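Local coordinates for putative metal binding protein RUMGNA_00854 (PDB 3U7Z) that binds calcium ions in the crystal and probably has a ubiquitin-like fold, its biological role being otherwise unknown, at residues 22-26 with 38-42; 12-16 with 56-60; 67-73 with 93-99. All coordinates share one frame; numbering follows the deposited sequence. Where two conformers were deposited one is given.

Interaction 1 (22-26 with 38-42); sequences VFEFD and SENLV. With CA (calcium ion), chain D.
Leu41 reaches from the turn after helix 32-38 to the aromatic side chains of Phe23 and Phe25 on strand 20-27. Its CD1 sits over one face of the Phe23 ring, 3.8 Å from the centroid and 19° off the ring normal, a CH-pi contact displaced toward the rim; its nearest ring atom is Phe23 CZ, 3.6 Å from Leu41 CD1. CD2 lies between the two rings, touching Phe23 CD2 and the edge of Phe25, where Leu41 CD2 is 4.1 Å from Phe25 CZ. This placement depends on Leu41 CG standing anti to the backbone N (chi1 -176°), which carries both methyls out toward the strand. Phe23 and Phe25 alternate with residues facing the other way along the strand, so both rings lean to the helix side of the sheet, where Val13 and Val11 of strand 7-14 flank them and Val35 touches Phe25.

Toward Ser38 the packing is looser and more open to solvent. Glu39, modelled in two conformers, makes only a tentative contact: in one of them Glu39 CG lies at the edge of the Phe25 ring, 3.7 Å from Phe25 CE1, while a bend at the second torsion takes the carboxylate away from the ring. Ser38 OG is 4.0 Å from Phe25 CE1 but hydrogen-bonds back to Val35 O.

Asn40, with positive phi, is the C-prime residue of a Schellman motif that ends the helix, and this turn points Leu41 inward while the opposite side binds a calcium ion. Val42 O ligates the metal at 2.4 Å, with Asn40, Glu37 and Asp43 completing the protein ligands. The chemistry is thus split: methyl-aromatic packing holds the turn against the sheet, and the Asn40 side chain and the Val42 carbonyl are turned to the metal.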
ATOM      1  N   VAL A  22       1.089   8.545  -8.345  1.00 11.10           N
ATOM      2  CA  VAL A  22      -0.253   7.982  -8.431  1.00 11.81           C
ATOM      3  C   VAL A  22      -0.232   6.869  -9.460  1.00 13.06           C
ATOM      4  O   VAL A  22       0.266   7.069 -10.594  1.00 18.11           O
ATOM      5  CB  VAL A  22      -1.283   9.069  -8.854  1.00 15.99           C
ATOM      6  CG1 VAL A  22      -2.647   8.458  -9.059  1.00 19.44           C
ATOM      7  CG2 VAL A  22      -1.346  10.171  -7.821  1.00 17.39           C
ATOM      8  N   PHE A  23      -0.791   5.742  -9.060  1.00 12.53           N
ATOM      9  CA  PHE A  23      -0.859   4.576  -9.884  1.00 12.85           C
ATOM     10  C   PHE A  23      -2.305   4.163 -10.041  1.00 14.08           C
ATOM     11  O   PHE A  23      -3.035   4.080  -9.074  1.00 15.70           O
ATOM     12  CB  PHE A  23      -0.047   3.433  -9.288  1.00 13.99           C
ATOM     13  CG  PHE A  23       1.396   3.741  -9.099  1.00 13.13           C
ATOM     14  CD1 PHE A  23       2.324   3.492 -10.131  1.00 17.36           C
ATOM     15  CD2 PHE A  23       1.854   4.259  -7.931  1.00 12.32           C
ATOM     16  CE1 PHE A  23       3.633   3.806  -9.944  1.00 16.99           C
ATOM     17  CE2 PHE A  23       3.185   4.574  -7.775  1.00 13.53           C
ATOM     18  CZ  PHE A  23       4.061   4.337  -8.791  1.00 16.08           C
ATOM     19  N   GLU A  24      -2.734   3.901 -11.266  1.00 14.33           N
ATOM     20  CA  GLU A  24      -4.102   3.468 -11.525  0.50 15.34           C
ATOM     21  C   GLU A  24      -4.062   2.011 -11.854  1.00 14.56           C
ATOM     22  O   GLU A  24      -3.189   1.551 -12.585  1.00 18.89           O
ATOM     23  CB  GLU A  24      -4.730   4.237 -12.668  0.50 18.65           C
ATOM     24  CG  GLU A  24      -5.079   5.632 -12.327  0.50 23.12           C
ATOM     25  CD  GLU A  24      -5.823   6.288 -13.450  0.50 26.95           C
ATOM     26  OE1 GLU A  24      -5.282   6.312 -14.575  0.50 26.72           O
ATOM     27  OE2 GLU A  24      -6.955   6.751 -13.210  0.50 32.44           O
ATOM     28  N   PHE A  25      -5.020   1.253 -11.305  1.00 13.73           N
ATOM     29  CA  PHE A  25      -5.167  -0.143 -11.643  1.00 15.06           C
ATOM     30  C   PHE A  25      -6.585  -0.480 -12.096  1.00 15.23           C
ATOM     31  O   PHE A  25      -7.569  -0.025 -11.543  1.00 17.02           O
ATOM     32  CB  PHE A  25      -4.842  -0.985 -10.438  1.00 14.56           C
ATOM     33  CG  PHE A  25      -3.437  -0.861  -9.981  1.00 14.09           C
ATOM     34  CD1 PHE A  25      -2.450  -1.701 -10.484  1.00 17.22           C
ATOM     35  CD2 PHE A  25      -3.092   0.030  -8.976  1.00 16.90           C
ATOM     36  CE1 PHE A  25      -1.118  -1.599 -10.041  1.00 18.12           C
ATOM     37  CE2 PHE A  25      -1.751   0.122  -8.511  1.00 16.60           C
ATOM     38  CZ  PHE A  25      -0.793  -0.672  -9.034  1.00 19.92           C
ATOM     39  N   ASP A  26      -6.653  -1.295 -13.137  1.00 17.32           N
ATOM     40  CA  ASP A  26      -7.897  -1.897 -13.561  1.00 18.90           C
ATOM     41  C   ASP A  26      -7.735  -3.392 -13.267  1.00 20.32           C
ATOM     42  O   ASP A  26      -6.964  -4.066 -13.914  1.00 24.95           O
ATOM     43  CB  ASP A  26      -8.116  -1.596 -15.050  1.00 19.43           C
ATOM     44  CG  ASP A  26      -8.030  -0.083 -15.370  1.00 22.73           C
ATOM     45  OD1 ASP A  26      -8.896   0.685 -14.917  1.00 25.50           O
ATOM     46  OD2 ASP A  26      -7.062   0.341 -16.045  1.00 26.50           O
ATOM     47  N   SER A  38       0.994  -6.999  -8.462  1.00 12.79           N
ATOM     48  CA  SER A  38       0.801  -7.272  -9.870  1.00 15.77           C
ATOM     49  C   SER A  38       1.836  -6.612 -10.731  1.00 16.40           C
ATOM     50  O   SER A  38       2.209  -7.137 -11.793  1.00 21.13           O
ATOM     51  CB  SER A  38      -0.631  -6.948 -10.315  1.00 17.88           C
ATOM     52  OG  SER A  38      -0.916  -5.573 -10.320  1.00 19.24           O
ATOM     53  N   GLU A  39       2.311  -5.441 -10.280  1.00 14.38           N
ATOM     54  CA  GLU A  39       3.322  -4.654 -10.949  0.50 16.42           C
ATOM     55  C   GLU A  39       4.604  -4.561 -10.121  1.00 13.98           C
ATOM     56  O   GLU A  39       5.440  -3.707 -10.378  1.00 16.50           O
ATOM     57  CB  GLU A  39       2.777  -3.232 -11.193  0.50 18.37           C
ATOM     58  CG  GLU A  39       1.577  -3.149 -12.127  0.50 22.29           C
ATOM     59  CD  GLU A  39       1.952  -3.436 -13.575  0.50 26.05           C
ATOM     60  OE1 GLU A  39       3.092  -3.122 -13.974  0.50 27.51           O
ATOM     61  OE2 GLU A  39       1.100  -3.975 -14.312  0.50 27.14           O
ATOM     62  N   ASN A  40       4.741  -5.427  -9.109  1.00 12.76           N
ATOM     63  CA  ASN A  40       5.847  -5.330  -8.189  1.00 11.26           C
ATOM     64  C   ASN A  40       6.037  -3.904  -7.622  1.00 11.58           C
ATOM     65  O   ASN A  40       7.142  -3.405  -7.526  1.00 11.79           O
ATOM     66  CB  ASN A  40       7.128  -5.919  -8.778  1.00 10.27           C
ATOM     67  CG  ASN A  40       8.151  -6.213  -7.733  1.00 11.03           C
ATOM     68  OD1 ASN A  40       7.852  -6.246  -6.553  1.00 11.20           O
ATOM     69  ND2 ASN A  40       9.351  -6.417  -8.142  1.00 14.84           N
ATOM     70  N   LEU A  41       4.952  -3.303  -7.188  1.00 10.23           N
ATOM     71  CA  LEU A  41       5.015  -1.926  -6.633  1.00 10.01           C
ATOM     72  C   LEU A  41       5.493  -1.895  -5.185  1.00  9.66           C
ATOM     73  O   LEU A  41       5.874  -0.863  -4.705  1.00 10.87           O
ATOM     74  CB  LEU A  41       3.652  -1.254  -6.748  1.00 11.67           C
ATOM     75  CG  LEU A  41       3.503   0.217  -6.316  1.00 15.30           C
ATOM     76  CD1 LEU A  41       4.421   1.114  -7.170  1.00 17.70           C
ATOM     77  CD2 LEU A  41       2.044   0.622  -6.409  1.00 18.58           C
ATOM     78  N   VAL A  42       5.433  -3.030  -4.509  1.00  8.80           N
ATOM     79  CA  VAL A  42       5.862  -3.155  -3.141  1.00  7.72           C
ATOM     80  C   VAL A  42       6.707  -4.397  -2.945  1.00  8.03           C
ATOM     81  O   VAL A  42       6.689  -5.324  -3.786  1.00  8.68           O
ATOM     82  CB  VAL A  42       4.666  -3.270  -2.183  1.00  9.75           C
ATOM     83  CG1 VAL A  42       3.681  -2.053  -2.312  1.00 11.33           C
ATOM     84  CG2 VAL A  42       3.922  -4.568  -2.325  1.00 10.67           C
TER
HETATM   85 CA    CA D 133       7.477  -7.430  -4.557  1.00  8.73          CA

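Interaction 2 (12-16 with 56-60); sequences TVIHG and VDEET. With CA (calcium ion), chain F; EDO (1,2-ethanediol), chain K.
Val13 near the end of strand 7-14 and His15 just beyond it face a type I' turn running from Val56 to Glu59: Val13 CA is 7.3 Å from Asp57 CA and His15 CA equally far from Glu59 CA, a spacing bridged by side chains. The turn is closed by paired backbone bonds between Val56 and Glu59.

The His15 ring is strung between two carboxylates. Its ND1 donates to Glu59 OE1 at 2.7 Å, and its NE2 donates to Asp57 OD2, also at 2.7 Å and straighter, 164° at the hydrogen. Both acceptors lie close to the ring plane, yet each oxygen is met on its anti side from about 30° out of its own carboxylate plane. Glu59 gets there by stretching out, CG anti to the backbone N (chi1 -178°) and the chain extended beyond. Its OE1 takes a second bond, from Gly16 N at 3.0 Å, through the syn lone pair. Val13 CG1 lies over one face of the imidazole, toward its rim, and Val13 CG2 packs on Val56 CG1 at 3.6 Å. With an alanine in place of His15, Asp57 OD2 and Glu59 OE1 would probably each be short of a donor, Glu59 keeping Gly16 N, and the two carboxylates no longer bridged.

Asp57 works in two directions: OD1 binds a calcium ion at 2.2 Å, two waters also ligating it, while OD2 holds the histidine and takes a weak hydrogen bond from Asn21. One of those waters donates to Glu58 OE1.

Donation from both ring nitrogens implies a doubly protonated, probably positively charged imidazole, which the two acidic partners would favour, and the bond to OD2 is likely to steady the carboxylate that presents OD1 to the metal.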
ATOM      1  N   THR A  12      -1.979   5.835  -4.366  1.00  7.70           N
ATOM      2  CA  THR A  12      -1.040   6.942  -4.328  1.00  8.10           C
ATOM      3  C   THR A  12       0.029   6.653  -3.298  1.00  7.79           C
ATOM      4  O   THR A  12      -0.280   6.254  -2.182  1.00  8.85           O
ATOM      5  CB  THR A  12      -1.742   8.251  -3.996  1.00 10.43           C
ATOM      6  OG1 THR A  12      -2.764   8.512  -4.967  1.00 11.70           O
ATOM      7  CG2 THR A  12      -0.789   9.417  -3.981  1.00 12.74           C
ATOM      8  N   VAL A  13       1.280   6.735  -3.720  1.00  7.74           N
ATOM      9  CA  VAL A  13       2.417   6.562  -2.866  1.00  7.67           C
ATOM     10  C   VAL A  13       2.921   7.912  -2.432  1.00  7.66           C
ATOM     11  O   VAL A  13       3.272   8.717  -3.271  1.00 10.26           O
ATOM     12  CB  VAL A  13       3.507   5.745  -3.531  1.00  8.46           C
ATOM     13  CG1 VAL A  13       4.694   5.571  -2.631  1.00  9.63           C
ATOM     14  CG2 VAL A  13       2.938   4.407  -4.027  1.00  9.38           C
ATOM     15  N   ILE A  14       2.951   8.138  -1.134  1.00  8.98           N
ATOM     16  CA  ILE A  14       3.474   9.390  -0.559  0.50 10.03           C
ATOM     17  C   ILE A  14       4.824   9.066   0.086  1.00  9.54           C
ATOM     18  O   ILE A  14       4.936   8.421   1.130  1.00 10.62           O
ATOM     19  CB  ILE A  14       2.500  10.082   0.397  0.50 10.51           C
ATOM     20  CG1 ILE A  14       1.162  10.384  -0.293  0.50 12.08           C
ATOM     21  CG2 ILE A  14       3.048  11.418   0.852  0.50 12.58           C
ATOM     22  CD1 ILE A  14       0.136   9.301  -0.172  0.50 12.06           C
ATOM     23  N   HIS A  15       5.839   9.474  -0.632  1.00 10.20           N
ATOM     24  CA  HIS A  15       7.199   9.188  -0.322  1.00 10.46           C
ATOM     25  C   HIS A  15       7.707  10.039   0.868  1.00 12.17           C
ATOM     26  O   HIS A  15       7.083  11.030   1.284  1.00 12.21           O
ATOM     27  CB  HIS A  15       8.090   9.366  -1.578  1.00 10.84           C
ATOM     28  CG  HIS A  15       7.967   8.246  -2.569  1.00 10.21           C
ATOM     29  ND1 HIS A  15       8.517   7.005  -2.329  1.00 11.04           N
ATOM     30  CD2 HIS A  15       7.285   8.141  -3.739  1.00 12.18           C
ATOM     31  CE1 HIS A  15       8.264   6.208  -3.362  1.00 10.99           C
ATOM     32  NE2 HIS A  15       7.497   6.868  -4.229  1.00 11.86           N
ATOM     33  N   GLY A  16       8.909   9.671   1.306  1.00 12.74           N
ATOM     34  CA  GLY A  16       9.590  10.344   2.408  1.00 15.09           C
ATOM     35  C   GLY A  16       9.831  11.815   2.165  1.00 15.41           C
ATOM     36  O   GLY A  16       9.783  12.561   3.126  1.00 21.08           O
ATOM     37  N   VAL A  56       8.080   0.483  -0.982  1.00  7.27           N
ATOM     38  CA  VAL A  56       7.024   0.859  -1.894  1.00  7.10           C
ATOM     39  C   VAL A  56       7.603   1.793  -2.952  1.00  7.14           C
ATOM     40  O   VAL A  56       8.259   2.768  -2.621  1.00  7.47           O
ATOM     41  CB  VAL A  56       5.861   1.610  -1.164  1.00  7.38           C
ATOM     42  CG1 VAL A  56       4.752   1.912  -2.126  1.00  8.15           C
ATOM     43  CG2 VAL A  56       5.329   0.742  -0.013  1.00  7.54           C
ATOM     44  N   ASP A  57       7.411   1.449  -4.223  1.00  7.90           N
ATOM     45  CA  ASP A  57       7.821   2.313  -5.317  1.00  8.55           C
ATOM     46  C   ASP A  57       9.270   2.702  -5.139  1.00  8.73           C
ATOM     47  O   ASP A  57       9.592   3.865  -5.229  1.00  9.41           O
ATOM     48  CB  ASP A  57       6.885   3.519  -5.469  1.00 10.08           C
ATOM     49  CG  ASP A  57       7.153   4.365  -6.680  1.00 11.76           C
ATOM     50  OD1 ASP A  57       7.531   3.834  -7.760  1.00 13.33           O
ATOM     51  OD2 ASP A  57       6.935   5.612  -6.564  1.00 13.62           O
ATOM     52  N   GLU A  58      10.128   1.714  -4.885  1.00  8.80           N
ATOM     53  CA  GLU A  58      11.574   1.879  -4.758  1.00  8.47           C
ATOM     54  C   GLU A  58      12.053   2.722  -3.609  1.00  9.33           C
ATOM     55  O   GLU A  58      13.181   3.165  -3.620  1.00 10.32           O
ATOM     56  CB  GLU A  58      12.182   2.358  -6.074  1.00 11.20           C
ATOM     57  CG  GLU A  58      11.856   1.454  -7.225  1.00 15.88           C
ATOM     58  CD  GLU A  58      12.526   1.904  -8.497  1.00 23.88           C
ATOM     59  OE1 GLU A  58      12.625   3.138  -8.749  1.00 29.90           O
ATOM     60  OE2 GLU A  58      12.919   1.018  -9.286  1.00 34.51           O
ATOM     61  N   GLU A  59      11.237   2.853  -2.580  1.00  8.36           N
ATOM     62  CA  GLU A  59      11.657   3.475  -1.351  1.00  7.86           C
ATOM     63  C   GLU A  59      11.442   2.545  -0.164  1.00  7.06           C
ATOM     64  O   GLU A  59      10.341   2.061   0.106  1.00  7.95           O
ATOM     65  CB  GLU A  59      10.902   4.807  -1.082  1.00  8.87           C
ATOM     66  CG  GLU A  59      11.389   5.462   0.195  1.00 10.09           C
ATOM     67  CD  GLU A  59      10.870   6.849   0.463  1.00 12.72           C
ATOM     68  OE1 GLU A  59       9.777   7.140   0.022  1.00 12.02           O
ATOM     69  OE2 GLU A  59      11.537   7.668   1.158  1.00 17.36           O
ATOM     70  N   THR A  60      12.534   2.283   0.533  1.00  8.40           N
ATOM     71  CA  THR A  60      12.570   1.345   1.627  1.00  8.44           C
ATOM     72  C   THR A  60      12.528   2.130   2.930  1.00 10.35           C
ATOM     73  O   THR A  60      13.331   3.064   3.143  1.00 13.16           O
ATOM     74  CB  THR A  60      13.864   0.473   1.575  1.00 10.80           C
ATOM     75  OG1 THR A  60      13.836  -0.299   0.362  1.00 11.86           O
ATOM     76  CG2 THR A  60      13.939  -0.501   2.779  1.00 12.45           C
TER
HETATM   77 CA    CA F 138       8.378   3.273  -9.666  0.50 22.81          CA
HETATM   78  C1  EDO K 147       9.458  -3.617  -5.227  1.00 15.88           C
HETATM   79  O1  EDO K 147      10.867  -3.807  -5.438  1.00 26.78           O
HETATM   80  C2  EDO K 147       9.140  -2.225  -4.691  1.00 19.06           C
HETATM   81  O2  EDO K 147       9.603  -1.029  -5.354  1.00 18.68           O
HETATM   82  O   HOH W   1      10.443   4.347  -8.416  1.00 26.00           O
HETATM   83  O   HOH W   2       6.807   1.454 -10.275  0.70 32.55           O

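Interaction 3 (67-73 with 93-99); sequences QWWCITK and FELTLKE
Trp69 and Leu97 face each other across two antiparallel strands, 67-73 and 93-99, where a methyl sits over a flat indole. The CD1 methyl of Leu97 stands over the centre of the indole, 3.9 Å from the centroid of its five-membered ring, while the indole's edge slides against the backbone of Leu95 and Thr96. On the same face Ile71 CG1 nudges Leu95 CD2 at 3.6 Å, the two side chains lying side by side, and the aliphatic chain of Lys73 drapes over one face of the Phe93 ring, with Lys73 CD 3.7 Å from Phe93 CE1. At the far end of this row, in one of two conformers of Glu99, Gln67 NE2 donates to Glu99 OE2 at 2.8 Å.

On the other face Trp68 offers a second flat surface. Its CG occupies the position between backbone N and carbonyl carbon (chi1 54°), which folds the indole across to the neighbouring strand; Lys98 CB and CD rest over it, CB 4.0 Å from the five-membered ring centroid. Further along, Thr72 OG1 donates to Glu94 OE1 at 2.6 Å, and a water joins Cys70 O, Thr72 OG1 and Thr96 OG1.

Six backbone bonds between Trp68-Lys98, Cys70-Thr96 and Thr72-Glu94 set this register. Leu36 covers Leu95, and Leu32 covers Ile71 and Phe93: a helix packed on one face of a mixed sheet, consistent with the ubiquitin-like beta-grasp fold.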
ATOM      1  N   GLN A  67      10.695   4.204  10.821  1.00 13.36           N
ATOM      2  CA  GLN A  67       9.876   4.475   9.646  1.00 13.31           C
ATOM      3  C   GLN A  67       9.098   3.236   9.258  1.00 10.87           C
ATOM      4  O   GLN A  67       9.569   2.115   9.451  1.00 11.59           O
ATOM      5  CB  GLN A  67      10.738   4.880   8.483  1.00 13.54           C
ATOM      6  CG  GLN A  67      11.483   6.134   8.687  1.00 16.11           C
ATOM      7  CD  GLN A  67      12.395   6.498   7.550  1.00 18.10           C
ATOM      8  OE1 GLN A  67      12.589   5.751   6.593  1.00 17.47           O
ATOM      9  NE2 GLN A  67      13.005   7.672   7.680  1.00 22.51           N
ATOM     10  N   TRP A  68       7.909   3.466   8.707  1.00  9.93           N
ATOM     11  CA  TRP A  68       7.045   2.387   8.319  1.00  8.85           C
ATOM     12  C   TRP A  68       6.048   2.880   7.296  1.00  7.34           C
ATOM     13  O   TRP A  68       5.651   4.040   7.254  1.00  9.49           O
ATOM     14  CB  TRP A  68       6.308   1.797   9.533  1.00  9.93           C
ATOM     15  CG  TRP A  68       5.547   2.784  10.370  1.00  8.57           C
ATOM     16  CD1 TRP A  68       6.099   3.663  11.263  1.00 11.04           C
ATOM     17  CD2 TRP A  68       4.160   2.904  10.522  1.00  7.81           C
ATOM     18  NE1 TRP A  68       5.145   4.367  11.894  1.00 10.96           N
ATOM     19  CE2 TRP A  68       3.926   3.920  11.477  1.00  9.37           C
ATOM     20  CE3 TRP A  68       3.069   2.322   9.887  1.00 10.64           C
ATOM     21  CZ2 TRP A  68       2.663   4.331  11.804  1.00  9.99           C
ATOM     22  CZ3 TRP A  68       1.818   2.699  10.288  1.00 12.48           C
ATOM     23  CH2 TRP A  68       1.626   3.696  11.231  1.00 11.81           C
ATOM     24  N   TRP A  69       5.631   1.968   6.422  1.00  8.46           N
ATOM     25  CA  TRP A  69       4.604   2.227   5.407  1.00  6.59           C
ATOM     26  C   TRP A  69       3.234   1.994   5.988  1.00  7.98           C
ATOM     27  O   TRP A  69       2.947   0.976   6.624  1.00  9.53           O
ATOM     28  CB  TRP A  69       4.810   1.339   4.188  1.00  7.02           C
ATOM     29  CG  TRP A  69       5.988   1.768   3.392  1.00  7.67           C
ATOM     30  CD1 TRP A  69       7.258   1.159   3.347  1.00  8.31           C
ATOM     31  CD2 TRP A  69       6.059   2.885   2.507  1.00  6.53           C
ATOM     32  NE1 TRP A  69       8.064   1.871   2.515  1.00  9.35           N
ATOM     33  CE2 TRP A  69       7.372   2.930   1.999  1.00  7.01           C
ATOM     34  CE3 TRP A  69       5.135   3.825   2.085  1.00  7.32           C
ATOM     35  CZ2 TRP A  69       7.755   3.885   1.062  1.00  8.78           C
ATOM     36  CZ3 TRP A  69       5.518   4.796   1.195  1.00  7.92           C
ATOM     37  CH2 TRP A  69       6.830   4.807   0.691  1.00  7.84           C
ATOM     38  N   CYS A  70       2.359   2.973   5.760  1.00  8.89           N
ATOM     39  CA  CYS A  70       1.002   2.963   6.262  1.00  9.50           C
ATOM     40  C   CYS A  70      -0.010   2.962   5.147  1.00  9.26           C
ATOM     41  O   CYS A  70       0.102   3.744   4.227  1.00 10.07           O
ATOM     42  CB  CYS A  70       0.815   4.229   7.113  1.00 12.10           C
ATOM     43  SG  CYS A  70      -0.918   4.419   7.578  1.00 16.89           S
ATOM     44  N   ILE A  71      -1.002   2.105   5.251  1.00  9.50           N
ATOM     45  CA  ILE A  71      -2.069   2.017   4.251  1.00  8.75           C
ATOM     46  C   ILE A  71      -3.266   2.829   4.730  1.00  9.55           C
ATOM     47  O   ILE A  71      -3.746   2.620   5.841  1.00  9.51           O
ATOM     48  CB  ILE A  71      -2.598   0.585   4.030  1.00 11.14           C
ATOM     49  CG1 ILE A  71      -1.464  -0.384   3.675  1.00 12.84           C
ATOM     50  CG2 ILE A  71      -3.681   0.525   2.903  1.00 12.59           C
ATOM     51  CD1 ILE A  71      -1.785  -1.878   3.732  1.00 14.57           C
ATOM     52  N   THR A  72      -3.795   3.714   3.876  1.00  8.55           N
ATOM     53  CA  THR A  72      -5.061   4.403   4.145  1.00  8.56           C
ATOM     54  C   THR A  72      -5.934   4.276   2.915  1.00  8.62           C
ATOM     55  O   THR A  72      -5.476   3.881   1.848  1.00  9.04           O
ATOM     56  CB  THR A  72      -4.876   5.855   4.571  1.00  9.93           C
ATOM     57  OG1 THR A  72      -4.062   6.524   3.623  1.00 11.78           O
ATOM     58  CG2 THR A  72      -4.255   5.934   5.914  1.00 13.02           C
ATOM     59  N   LYS A  73      -7.232   4.519   3.096  1.00  8.87           N
ATOM     60  CA  LYS A  73      -8.191   4.461   2.016  1.00 10.62           C
ATOM     61  C   LYS A  73      -8.972   5.776   2.093  1.00 10.60           C
ATOM     62  O   LYS A  73      -9.725   6.020   3.037  1.00 11.63           O
ATOM     63  CB  LYS A  73      -9.070   3.221   2.179  1.00 13.13           C
ATOM     64  CG  LYS A  73     -10.173   3.053   1.113  1.00 15.73           C
ATOM     65  CD  LYS A  73     -10.848   1.660   1.339  1.00 23.16           C
ATOM     66  CE  LYS A  73     -12.327   1.558   1.088  1.00 28.16           C
ATOM     67  NZ  LYS A  73     -12.911   0.416   1.913  1.00 30.11           N
ATOM     68  N   PHE A  93      -6.573   4.269  -2.531  1.00  7.75           N
ATOM     69  CA  PHE A  93      -5.719   3.911  -1.436  1.00  6.95           C
ATOM     70  C   PHE A  93      -4.499   4.757  -1.464  1.00  8.57           C
ATOM     71  O   PHE A  93      -4.090   5.242  -2.506  1.00  9.18           O
ATOM     72  CB  PHE A  93      -5.268   2.462  -1.496  1.00  9.21           C
ATOM     73  CG  PHE A  93      -6.364   1.485  -1.284  1.00 10.55           C
ATOM     74  CD1 PHE A  93      -6.692   1.078  -0.018  1.00 11.02           C
ATOM     75  CD2 PHE A  93      -7.080   0.932  -2.370  1.00 11.13           C
ATOM     76  CE1 PHE A  93      -7.710   0.153   0.235  1.00 12.75           C
ATOM     77  CE2 PHE A  93      -8.141   0.029  -2.121  1.00 11.80           C
ATOM     78  CZ  PHE A  93      -8.422  -0.365  -0.810  1.00 14.51           C
ATOM     79  N   GLU A  94      -3.914   4.938  -0.286  1.00  8.28           N
ATOM     80  CA  GLU A  94      -2.622   5.631  -0.174  1.00  9.32           C
ATOM     81  C   GLU A  94      -1.663   4.727   0.605  1.00  8.29           C
ATOM     82  O   GLU A  94      -2.081   4.008   1.550  1.00  8.87           O
ATOM     83  CB  GLU A  94      -2.771   7.001   0.510  1.00  9.78           C
ATOM     84  CG  GLU A  94      -3.887   7.835  -0.084  1.00 11.84           C
ATOM     85  CD  GLU A  94      -5.328   7.489   0.389  1.00 11.25           C
ATOM     86  OE1 GLU A  94      -5.528   7.156   1.583  1.00 13.52           O
ATOM     87  OE2 GLU A  94      -6.284   7.623  -0.420  1.00 13.98           O
ATOM     88  N   LEU A  95      -0.400   4.781   0.235  1.00  7.72           N
ATOM     89  CA  LEU A  95       0.718   4.156   0.991  1.00  8.05           C
ATOM     90  C   LEU A  95       1.641   5.319   1.364  1.00  7.46           C
ATOM     91  O   LEU A  95       2.203   5.982   0.500  1.00  7.30           O
ATOM     92  CB  LEU A  95       1.474   3.125   0.163  1.00  9.29           C
ATOM     93  CG  LEU A  95       0.622   1.964  -0.278  1.00 14.32           C
ATOM     94  CD1 LEU A  95       1.283   1.126  -1.342  1.00 17.02           C
ATOM     95  CD2 LEU A  95       0.206   1.122   0.835  1.00 19.84           C
ATOM     96  N   THR A  96       1.778   5.597   2.661  1.00  8.06           N
ATOM     97  CA  THR A  96       2.511   6.739   3.146  1.00  8.20           C
ATOM     98  C   THR A  96       3.634   6.297   4.023  1.00  7.64           C
ATOM     99  O   THR A  96       3.458   5.483   4.891  1.00  8.81           O
ATOM    100  CB  THR A  96       1.610   7.669   3.979  1.00 10.11           C
ATOM    101  OG1 THR A  96       0.506   8.025   3.170  1.00 12.69           O
ATOM    102  CG2 THR A  96       2.322   8.935   4.415  1.00 12.06           C
ATOM    103  N   LEU A  97       4.790   6.888   3.789  1.00  8.91           N
ATOM    104  CA  LEU A  97       5.940   6.651   4.660  1.00  8.92           C
ATOM    105  C   LEU A  97       5.792   7.486   5.917  1.00  8.99           C
ATOM    106  O   LEU A  97       5.878   8.693   5.847  1.00 12.32           O
ATOM    107  CB  LEU A  97       7.261   6.883   3.958  1.00  9.69           C
ATOM    108  CG  LEU A  97       8.506   6.377   4.681  1.00 12.02           C
ATOM    109  CD1 LEU A  97       8.518   4.920   4.988  1.00 13.21           C
ATOM    110  CD2 LEU A  97       9.748   6.781   3.911  1.00 16.84           C
ATOM    111  N   LYS A  98       5.635   6.808   7.069  1.00 10.61           N
ATOM    112  CA  LYS A  98       5.457   7.450   8.339  1.00 10.26           C
ATOM    113  C   LYS A  98       6.705   7.221   9.178  1.00 10.95           C
ATOM    114  O   LYS A  98       7.498   6.345   8.930  1.00 12.02           O
ATOM    115  CB  LYS A  98       4.206   6.930   9.044  1.00 11.56           C
ATOM    116  CG  LYS A  98       2.907   7.307   8.401  1.00 12.14           C
ATOM    117  CD  LYS A  98       1.672   6.866   9.241  1.00 13.38           C
ATOM    118  CE  LYS A  98       0.367   7.247   8.540  1.00 16.15           C
ATOM    119  NZ  LYS A  98      -0.843   6.526   9.054  1.00 18.92           N
ATOM    120  N   GLU A  99       6.832   8.024  10.232  1.00 13.23           N
ATOM    121  CA  GLU A  99       7.941   7.935  11.169  0.50 15.03           C
ATOM    122  C   GLU A  99       7.383   8.011  12.591  1.00 14.35           C
ATOM    123  O   GLU A  99       6.646   8.927  12.927  1.00 17.69           O
ATOM    124  CB  GLU A  99       8.968   9.058  10.961  0.50 18.90           C
ATOM    125  CG  GLU A  99       9.323   9.348   9.533  0.50 24.88           C
ATOM    126  CD  GLU A  99      10.566  10.200   9.434  0.50 31.05           C
ATOM    127  OE1 GLU A  99      10.484  11.405   9.769  0.50 34.41           O
ATOM    128  OE2 GLU A  99      11.616   9.650   9.040  0.50 33.35           O
TER
HETATM  129  O   HOH W   3      -1.362   6.121   3.878  1.00 13.04           O

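Overall arrangement
The three contacts meet through the mixed sheet. Interaction 1 and interaction 2, centres about 12 Å apart, are tied by Leu41 O to Asp57 N at 2.8 Å, a probable hydrogen bond, and by Phe23 CE2 on Val13 CG2; Phe23 CZ also lies 3.7 Å from Asp57 OD1, the calcium ligand. Interaction 2 joins interaction 3, about 9 Å away between centres, where strand 7-14 pairs with strand 92-99 (Ile14 N to Leu95 O, 2.8 Å) and Val56 CG2 packs on Trp69 CD2. Interactions 1 and 3, centres about 15 Å apart, touch through Val42 CG1 and Leu95 CD1. One calcium site uses residues within 37-43, the other Asp57, while 67-73 with 93-99 forms part of the sheet itself.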